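Local coordinates for alpha-catenin-like protein hmp-1 (Caenorhabditis elegans, PDB 5H5M) that binds beta-catenin and actin filaments as part of the cadherin-catenin complex at adherens junctions, supporting cell migration and shape change in the embryo, at residues L111-V116 and T236-L241; S120-D125 and N157-V162. All coordinates share one frame; numbering follows the deposited sequence.

Contact 1: residues L111-V116 and T236-L241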
ATOM      1  N   LEU A 111      -0.043  -0.380  12.028  1.00 20.76           N
ATOM      2  CA  LEU A 111      -1.309  -0.712  11.382  1.00 20.32           C
ATOM      3  C   LEU A 111      -1.497   0.093  10.100  1.00 27.70           C
ATOM      4  O   LEU A 111      -1.889  -0.459   9.067  1.00 23.34           O
ATOM      5  CB  LEU A 111      -2.483  -0.463  12.333  1.00 19.64           C
ATOM      6  CG  LEU A 111      -2.539  -1.321  13.601  1.00 24.01           C
ATOM      7  CD1 LEU A 111      -3.501  -0.719  14.610  1.00 19.56           C
ATOM      8  CD2 LEU A 111      -2.930  -2.759  13.271  1.00 22.51           C
ATOM      9  N   ARG A 112      -1.222   1.395  10.174  1.00 18.70           N
ATOM     10  CA  ARG A 112      -1.363   2.272   9.017  1.00 18.83           C
ATOM     11  C   ARG A 112      -0.489   1.779   7.872  1.00 24.29           C
ATOM     12  O   ARG A 112      -0.922   1.736   6.723  1.00 26.49           O
ATOM     13  CB  ARG A 112      -0.999   3.723   9.366  1.00 19.87           C
ATOM     14  CG  ARG A 112      -1.937   4.407  10.356  1.00 25.68           C
ATOM     15  CD  ARG A 112      -3.365   4.537   9.833  1.00 34.20           C
ATOM     16  NE  ARG A 112      -3.623   5.855   9.253  1.00 35.59           N
ATOM     17  CZ  ARG A 112      -3.570   6.123   7.953  1.00 49.05           C
ATOM     18  NH1 ARG A 112      -3.273   5.160   7.088  1.00 66.83           N
ATOM     19  NH2 ARG A 112      -3.815   7.352   7.516  1.00 32.07           N
ATOM     20  N   ARG A 113       0.740   1.390   8.199  1.00 23.10           N
ATOM     21  CA  ARG A 113       1.701   0.980   7.185  1.00 25.97           C
ATOM     22  C   ARG A 113       1.418  -0.432   6.684  1.00 29.37           C
ATOM     23  O   ARG A 113       1.870  -0.817   5.604  1.00 24.02           O
ATOM     24  CB  ARG A 113       3.127   1.089   7.727  1.00 22.83           C
ATOM     25  CG  ARG A 113       3.576   2.532   7.910  1.00 23.76           C
ATOM     26  CD  ARG A 113       5.038   2.648   8.302  1.00 24.58           C
ATOM     27  NE  ARG A 113       5.443   4.049   8.415  1.00 30.11           N
ATOM     28  CZ  ARG A 113       6.697   4.456   8.580  1.00 35.08           C
ATOM     29  NH1 ARG A 113       7.681   3.570   8.653  1.00 44.13           N
ATOM     30  NH2 ARG A 113       6.969   5.752   8.673  1.00 32.07           N
ATOM     31  N   ALA A 114       0.663  -1.200   7.467  1.00 19.83           N
ATOM     32  CA  ALA A 114       0.196  -2.503   7.013  1.00 21.33           C
ATOM     33  C   ALA A 114      -0.820  -2.306   5.892  1.00 19.15           C
ATOM     34  O   ALA A 114      -0.840  -3.054   4.914  1.00 24.87           O
ATOM     35  CB  ALA A 114      -0.414  -3.299   8.163  1.00 17.94           C
ATOM     36  N   ILE A 115      -1.663  -1.289   6.045  1.00 16.93           N
ATOM     37  CA  ILE A 115      -2.629  -0.937   5.013  1.00 21.01           C
ATOM     38  C   ILE A 115      -1.904  -0.369   3.788  1.00 18.12           C
ATOM     39  O   ILE A 115      -2.246  -0.687   2.648  1.00 19.24           O
ATOM     40  CB  ILE A 115      -3.683   0.070   5.549  1.00 21.86           C
ATOM     41  CG1 ILE A 115      -4.940  -0.669   6.024  1.00 21.07           C
ATOM     42  CG2 ILE A 115      -4.075   1.082   4.486  1.00 23.31           C
ATOM     43  CD1 ILE A 115      -4.694  -1.729   7.084  1.00 19.65           C
ATOM     44  N   VAL A 116      -0.887   0.451   4.027  1.00 24.27           N
ATOM     45  CA  VAL A 116      -0.109   1.025   2.932  1.00 28.18           C
ATOM     46  C   VAL A 116       0.647  -0.070   2.173  1.00 23.70           C
ATOM     47  O   VAL A 116       0.828   0.031   0.959  1.00 27.02           O
ATOM     48  CB  VAL A 116       0.869   2.101   3.440  1.00 22.35           C
ATOM     49  CG1 VAL A 116       1.709   2.650   2.303  1.00 21.34           C
ATOM     50  CG2 VAL A 116       0.098   3.228   4.106  1.00 19.74           C
ATOM     51  N   THR A 236      -1.331   8.933   4.713  1.00 26.27           N
ATOM     52  CA  THR A 236      -0.312   9.934   4.985  1.00 24.61           C
ATOM     53  C   THR A 236       0.853   9.730   4.028  1.00 24.38           C
ATOM     54  O   THR A 236       1.316   8.606   3.827  1.00 34.99           O
ATOM     55  CB  THR A 236       0.191   9.872   6.438  1.00 31.75           C
ATOM     56  OG1 THR A 236       0.947   8.675   6.631  1.00 51.06           O
ATOM     57  CG2 THR A 236      -0.980   9.891   7.412  1.00 25.96           C
ATOM     58  N   LEU A 237       1.316  10.824   3.435  1.00 21.06           N
ATOM     59  CA  LEU A 237       2.363  10.785   2.421  1.00 20.86           C
ATOM     60  C   LEU A 237       3.642  10.098   2.903  1.00 23.62           C
ATOM     61  O   LEU A 237       4.260   9.341   2.154  1.00 23.42           O
ATOM     62  CB  LEU A 237       2.685  12.204   1.951  1.00 28.65           C
ATOM     63  CG  LEU A 237       3.824  12.371   0.943  1.00 33.52           C
ATOM     64  CD1 LEU A 237       3.562  11.547  -0.302  1.00 26.97           C
ATOM     65  CD2 LEU A 237       3.997  13.841   0.586  1.00 27.96           C
ATOM     66  N   ASP A 238       4.035  10.350   4.147  1.00 22.30           N
ATOM     67  CA  ASP A 238       5.275   9.773   4.651  1.00 22.08           C
ATOM     68  C   ASP A 238       5.210   8.252   4.733  1.00 26.00           C
ATOM     69  O   ASP A 238       6.175   7.570   4.381  1.00 27.70           O
ATOM     70  CB  ASP A 238       5.633  10.339   6.018  1.00 23.78           C
ATOM     71  CG  ASP A 238       6.991   9.863   6.493  1.00 34.72           C
ATOM     72  OD1 ASP A 238       7.039   8.949   7.343  1.00 34.56           O
ATOM     73  OD2 ASP A 238       8.011  10.384   5.989  1.00 38.55           O
ATOM     74  N   ASP A 239       4.083   7.727   5.205  1.00 27.30           N
ATOM     75  CA  ASP A 239       3.860   6.284   5.213  1.00 26.70           C
ATOM     76  C   ASP A 239       4.002   5.707   3.808  1.00 28.42           C
ATOM     77  O   ASP A 239       4.675   4.690   3.606  1.00 22.80           O
ATOM     78  CB  ASP A 239       2.479   5.943   5.772  1.00 24.49           C
ATOM     79  CG  ASP A 239       2.380   6.171   7.263  1.00 25.20           C
ATOM     80  OD1 ASP A 239       3.431   6.187   7.935  1.00 27.55           O
ATOM     81  OD2 ASP A 239       1.247   6.326   7.763  1.00 26.04           O
ATOM     82  N   PHE A 240       3.378   6.366   2.837  1.00 21.59           N
ATOM     83  CA  PHE A 240       3.401   5.849   1.478  1.00 25.01           C
ATOM     84  C   PHE A 240       4.815   5.835   0.910  1.00 19.88           C
ATOM     85  O   PHE A 240       5.212   4.873   0.264  1.00 21.17           O
ATOM     86  CB  PHE A 240       2.484   6.653   0.560  1.00 20.11           C
ATOM     87  CG  PHE A 240       2.381   6.074  -0.821  1.00 24.30           C
ATOM     88  CD1 PHE A 240       1.563   4.983  -1.065  1.00 24.79           C
ATOM     89  CD2 PHE A 240       3.122   6.599  -1.868  1.00 20.50           C
ATOM     90  CE1 PHE A 240       1.473   4.434  -2.329  1.00 20.92           C
ATOM     91  CE2 PHE A 240       3.034   6.057  -3.136  1.00 17.99           C
ATOM     92  CZ  PHE A 240       2.211   4.971  -3.365  1.00 15.75           C
ATOM     93  N   LEU A 241       5.575   6.895   1.165  1.00 19.01           N
ATOM     94  CA  LEU A 241       6.933   6.991   0.650  1.00 18.86           C
ATOM     95  C   LEU A 241       7.877   6.035   1.372  1.00 20.16           C
ATOM     96  O   LEU A 241       8.790   5.479   0.760  1.00 22.93           O
ATOM     97  CB  LEU A 241       7.446   8.427   0.763  1.00 24.39           C
ATOM     98  CG  LEU A 241       6.689   9.469  -0.062  1.00 26.44           C
ATOM     99  CD1 LEU A 241       7.399  10.804   0.001  1.00 23.11           C
ATOM    100  CD2 LEU A 241       6.522   9.018  -1.508  1.00 27.44           C
TER
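Arg-113 reaches from helix 92-122 to two neighbouring aspartates, Asp-238 and Asp-239, in the first turn of helix 237-260. Its CB does not point at the partner helix, but with CG anti to the carbonyl carbon (chi1 -70°) and the chain extended from CG to NE, the arginine side chain crosses that of Asp-239 at about a right angle. Along the way CG lies 3.7 Å from Asp-239 OD1, and CD stays beside the same oxygen. NE then makes the principal bond, donating to Asp-239 OD1 at 3.0 Å with a nearly straight N-H...O angle of 170°. The oxygen sits in the guanidinium plane, whereas seen from the acceptor the donor comes from above the carboxylate plane. At the tip, NH2 forms a longer salt bridge to Asp-238 OD1 at 3.5 Å. Arginine suits this place because its separate N-H groups can serve two acids at once. Asp-239 is buried, and the salt bridge would be expected to offset its charge.

The other oxygen, OD2, faces CB of Arg-112 at 3.8 Å. The Arg-112 chain bends at chi2 and chi3, bringing NH2 near the methyl CG2 of Thr-236, the N-cap residue; this NH2 also makes a weak hydrogen bond to Ile-234 O. One turn further along, branched Val-116 supplies the apolar part. Its CG1 lies against Phe-240 CA at 3.7 Å and also meets Phe-240 CD1 at 4.1 Å, while CG2 touches Asp-239 CB.

The two short helical segments cross at -57°, with their axes 9.5 Å apart. Such an oblique crossing, a salt-bridge network beside a small apolar patch, joins helices of the M domain, which is built of the helical bundles characteristic of the vinculin/alpha-catenin family.

Contact 2: residues S120-D125 and N157-V162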
ATOM      1  N   SER A 120       0.269  -0.193  -1.686  1.00 22.20           N
ATOM      2  CA  SER A 120       1.488  -0.167  -2.487  1.00 18.12           C
ATOM      3  C   SER A 120       1.480  -1.281  -3.533  1.00 18.61           C
ATOM      4  O   SER A 120       1.767  -1.037  -4.703  1.00 19.63           O
ATOM      5  CB  SER A 120       2.724  -0.285  -1.587  1.00 19.21           C
ATOM      6  OG  SER A 120       3.925  -0.266  -2.342  1.00 21.48           O
ATOM      7  N   ASP A 121       1.137  -2.497  -3.110  1.00 26.05           N
ATOM      8  CA  ASP A 121       1.092  -3.645  -4.015  1.00 27.44           C
ATOM      9  C   ASP A 121      -0.052  -3.560  -5.026  1.00 26.99           C
ATOM     10  O   ASP A 121       0.150  -3.753  -6.225  1.00 33.17           O
ATOM     11  CB  ASP A 121       0.958  -4.955  -3.226  1.00 19.52           C
ATOM     12  CG  ASP A 121       2.194  -5.276  -2.402  1.00 24.79           C
ATOM     13  OD1 ASP A 121       3.281  -4.750  -2.718  1.00 28.86           O
ATOM     14  OD2 ASP A 121       2.078  -6.066  -1.438  1.00 27.71           O
ATOM     15  N   ALA A 122      -1.251  -3.270  -4.534  1.00 20.20           N
ATOM     16  CA  ALA A 122      -2.461  -3.409  -5.339  1.00 17.94           C
ATOM     17  C   ALA A 122      -2.606  -2.339  -6.417  1.00 17.95           C
ATOM     18  O   ALA A 122      -3.231  -2.579  -7.449  1.00 22.30           O
ATOM     19  CB  ALA A 122      -3.686  -3.401  -4.435  1.00 18.01           C
ATOM     20  N   PHE A 123      -2.023  -1.166  -6.184  1.00 19.46           N
ATOM     21  CA  PHE A 123      -2.249  -0.025  -7.068  1.00 18.83           C
ATOM     22  C   PHE A 123      -0.997   0.429  -7.814  1.00 20.83           C
ATOM     23  O   PHE A 123      -0.977   1.519  -8.387  1.00 22.90           O
ATOM     24  CB  PHE A 123      -2.836   1.145  -6.268  1.00 17.78           C
ATOM     25  CG  PHE A 123      -4.233   0.888  -5.772  1.00 21.39           C
ATOM     26  CD1 PHE A 123      -4.447   0.157  -4.611  1.00 21.16           C
ATOM     27  CD2 PHE A 123      -5.332   1.353  -6.479  1.00 17.07           C
ATOM     28  CE1 PHE A 123      -5.734  -0.100  -4.159  1.00 18.16           C
ATOM     29  CE2 PHE A 123      -6.621   1.102  -6.033  1.00 23.44           C
ATOM     30  CZ  PHE A 123      -6.823   0.373  -4.871  1.00 19.74           C
ATOM     31  N   LEU A 124       0.040  -0.404  -7.826  1.00 22.32           N
ATOM     32  CA  LEU A 124       1.262  -0.049  -8.544  1.00 24.72           C
ATOM     33  C   LEU A 124       1.058  -0.094 -10.058  1.00 25.68           C
ATOM     34  O   LEU A 124       1.822   0.512 -10.804  1.00 27.72           O
ATOM     35  CB  LEU A 124       2.432  -0.958  -8.132  1.00 26.55           C
ATOM     36  CG  LEU A 124       2.562  -2.435  -8.528  1.00 33.96           C
ATOM     37  CD1 LEU A 124       3.118  -2.613  -9.935  1.00 29.83           C
ATOM     38  CD2 LEU A 124       3.462  -3.150  -7.527  1.00 34.82           C
ATOM     39  N   ASP A 125       0.032  -0.810 -10.509  1.00 24.48           N
ATOM     40  CA  ASP A 125      -0.258  -0.896 -11.938  1.00 31.39           C
ATOM     41  C   ASP A 125      -1.718  -1.249 -12.182  1.00 28.46           C
ATOM     42  O   ASP A 125      -2.074  -2.421 -12.299  1.00 38.14           O
ATOM     43  CB  ASP A 125       0.655  -1.926 -12.610  1.00 42.62           C
ATOM     44  CG  ASP A 125       0.560  -1.894 -14.126  1.00 58.44           C
ATOM     45  OD1 ASP A 125      -0.212  -1.073 -14.667  1.00 54.31           O
ATOM     46  OD2 ASP A 125       1.276  -2.682 -14.779  1.00 70.69           O
ATOM     47  N   ASN A 157     -10.455  -8.072  -7.592  1.00 20.77           N
ATOM     48  CA  ASN A 157     -10.692  -8.539  -6.228  1.00 20.27           C
ATOM     49  C   ASN A 157      -9.728  -7.908  -5.230  1.00 24.70           C
ATOM     50  O   ASN A 157     -10.114  -7.571  -4.112  1.00 31.95           O
ATOM     51  CB  ASN A 157     -10.573 -10.062  -6.144  1.00 23.05           C
ATOM     52  CG  ASN A 157     -11.587 -10.777  -7.010  1.00 21.40           C
ATOM     53  OD1 ASN A 157     -12.571 -10.187  -7.449  1.00 19.46           O
ATOM     54  ND2 ASN A 157     -11.354 -12.064  -7.251  1.00 21.82           N
ATOM     55  N   GLU A 158      -8.473  -7.752  -5.640  1.00 24.78           N
ATOM     56  CA  GLU A 158      -7.458  -7.188  -4.760  1.00 18.66           C
ATOM     57  C   GLU A 158      -7.734  -5.718  -4.439  1.00 18.24           C
ATOM     58  O   GLU A 158      -7.768  -5.337  -3.268  1.00 21.45           O
ATOM     59  CB  GLU A 158      -6.066  -7.337  -5.375  1.00 21.40           C
ATOM     60  CG  GLU A 158      -4.936  -6.959  -4.426  1.00 32.84           C
ATOM     61  CD  GLU A 158      -3.559  -7.147  -5.043  1.00 41.22           C
ATOM     62  OE1 GLU A 158      -3.478  -7.564  -6.219  1.00 42.29           O
ATOM     63  OE2 GLU A 158      -2.556  -6.875  -4.347  1.00 49.51           O
ATOM     64  N   ILE A 159      -7.942  -4.893  -5.464  1.00 16.45           N
ATOM     65  CA  ILE A 159      -8.128  -3.464  -5.218  1.00 16.54           C
ATOM     66  C   ILE A 159      -9.412  -3.213  -4.438  1.00 16.75           C
ATOM     67  O   ILE A 159      -9.491  -2.268  -3.660  1.00 26.03           O
ATOM     68  CB  ILE A 159      -8.148  -2.625  -6.523  1.00 21.79           C
ATOM     69  CG1 ILE A 159      -9.280  -3.058  -7.454  1.00 32.32           C
ATOM     70  CG2 ILE A 159      -6.804  -2.697  -7.234  1.00 15.82           C
ATOM     71  CD1 ILE A 159      -9.534  -2.078  -8.584  1.00 36.52           C
ATOM     72  N   VAL A 160     -10.409  -4.071  -4.632  1.00 18.53           N
ATOM     73  CA  VAL A 160     -11.658  -3.954  -3.891  1.00 23.43           C
ATOM     74  C   VAL A 160     -11.428  -4.290  -2.421  1.00 17.69           C
ATOM     75  O   VAL A 160     -11.815  -3.534  -1.531  1.00 19.42           O
ATOM     76  CB  VAL A 160     -12.755  -4.873  -4.475  1.00 24.66           C
ATOM     77  CG1 VAL A 160     -13.887  -5.066  -3.475  1.00 19.84           C
ATOM     78  CG2 VAL A 160     -13.287  -4.295  -5.785  1.00 23.94           C
ATOM     79  N   SER A 161     -10.776  -5.421  -2.182  1.00 20.39           N
ATOM     80  CA  SER A 161     -10.467  -5.876  -0.834  1.00 22.91           C
ATOM     81  C   SER A 161      -9.581  -4.887  -0.080  1.00 24.44           C
ATOM     82  O   SER A 161      -9.835  -4.577   1.083  1.00 25.71           O
ATOM     83  CB  SER A 161      -9.791  -7.247  -0.887  1.00 23.80           C
ATOM     84  OG  SER A 161      -9.350  -7.645   0.398  1.00 38.75           O
ATOM     85  N   VAL A 162      -8.540  -4.399  -0.748  1.00 24.17           N
ATOM     86  CA  VAL A 162      -7.615  -3.443  -0.146  1.00 21.87           C
ATOM     87  C   VAL A 162      -8.318  -2.125   0.189  1.00 25.04           C
ATOM     88  O   VAL A 162      -8.083  -1.540   1.251  1.00 21.16           O
ATOM     89  CB  VAL A 162      -6.412  -3.172  -1.078  1.00 23.89           C
ATOM     90  CG1 VAL A 162      -5.581  -2.006  -0.568  1.00 18.15           C
ATOM     91  CG2 VAL A 162      -5.553  -4.424  -1.204  1.00 18.81           C
TER
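The C-terminal end of helix 92-122 approaches helix 142-166 most closely at Ala-122 and Ile-159, whose CA atoms are 5.7 Å apart, and Phe-123 is the first residue to leave helical backbone angles. This is buried helix-to-helix packing in the helical-bundle architecture of the vinculin family, and no hydrogen bond crosses it. Ala-122 suits the closest point because its CB points at the partner helix and is small enough to let the backbones come near. That methyl meets Val-162 CG2 at 3.9 Å and the aliphatic CG of Glu-158 at 3.8 Å.

Glu-158 is partly exposed. With CG anti to the backbone N (chi1 -171°) and the chain extended beyond it, the carboxylate is carried alongside the helix end, where OE2 comes 3.6 Å from Ala-122 CA. The nearby acid Asp-121 has other partners, forming salt bridges to Arg-55 and Arg-286, which would be expected to soften any repulsion between its carboxylate and that of Glu-158.

Phe-123 provides the broad apolar surface. Its CB is not aimed at helix 142-166, yet the far end of the ring reaches the helix, and CZ lies 3.7 Å from Ile-159 CB. Val-162 CG1 sits at the ring edge, 4.1 Å from CE1. Leu-227, Thr-228 and Leu-231 of helix 207-233 also touch this ring, so the aromatic side chain lies between helices 142-166 and 207-233, and it also touches Arg-289 of helix 276-300.

Branching at CB gives Ile-159 the methyl CG2, which meets both Ala-122 and Phe-123. This CG2, anti to the carbonyl carbon, packs 3.6 Å from Ala-122 O and also makes a CH-pi contact over one face of the Phe-123 ring, lying 4.0 Å from the centroid and 17° off the ring normal.

How the contacts relate
Both contacts use helix 92-122, contact 1 through residues 111-116 and contact 2 through 120-125 at its C-terminal end; their centres are about 14 Å apart. Along the chain, the two segments of this helix come first, followed by the contact 2 partner on helix 142-166 and then the contact 1 partner on helix 237-260. The shorter closure of contact 2 therefore falls within the longer one of contact 1. Apart from adjoining in sequence, the contacts do not touch. Successive turns of one helix thus meet two different helices, one mainly through a salt-bridge network, the other mainly through buried apolar groups, tying together sequence-distant parts of the M domain close to the geometric centre of the chain.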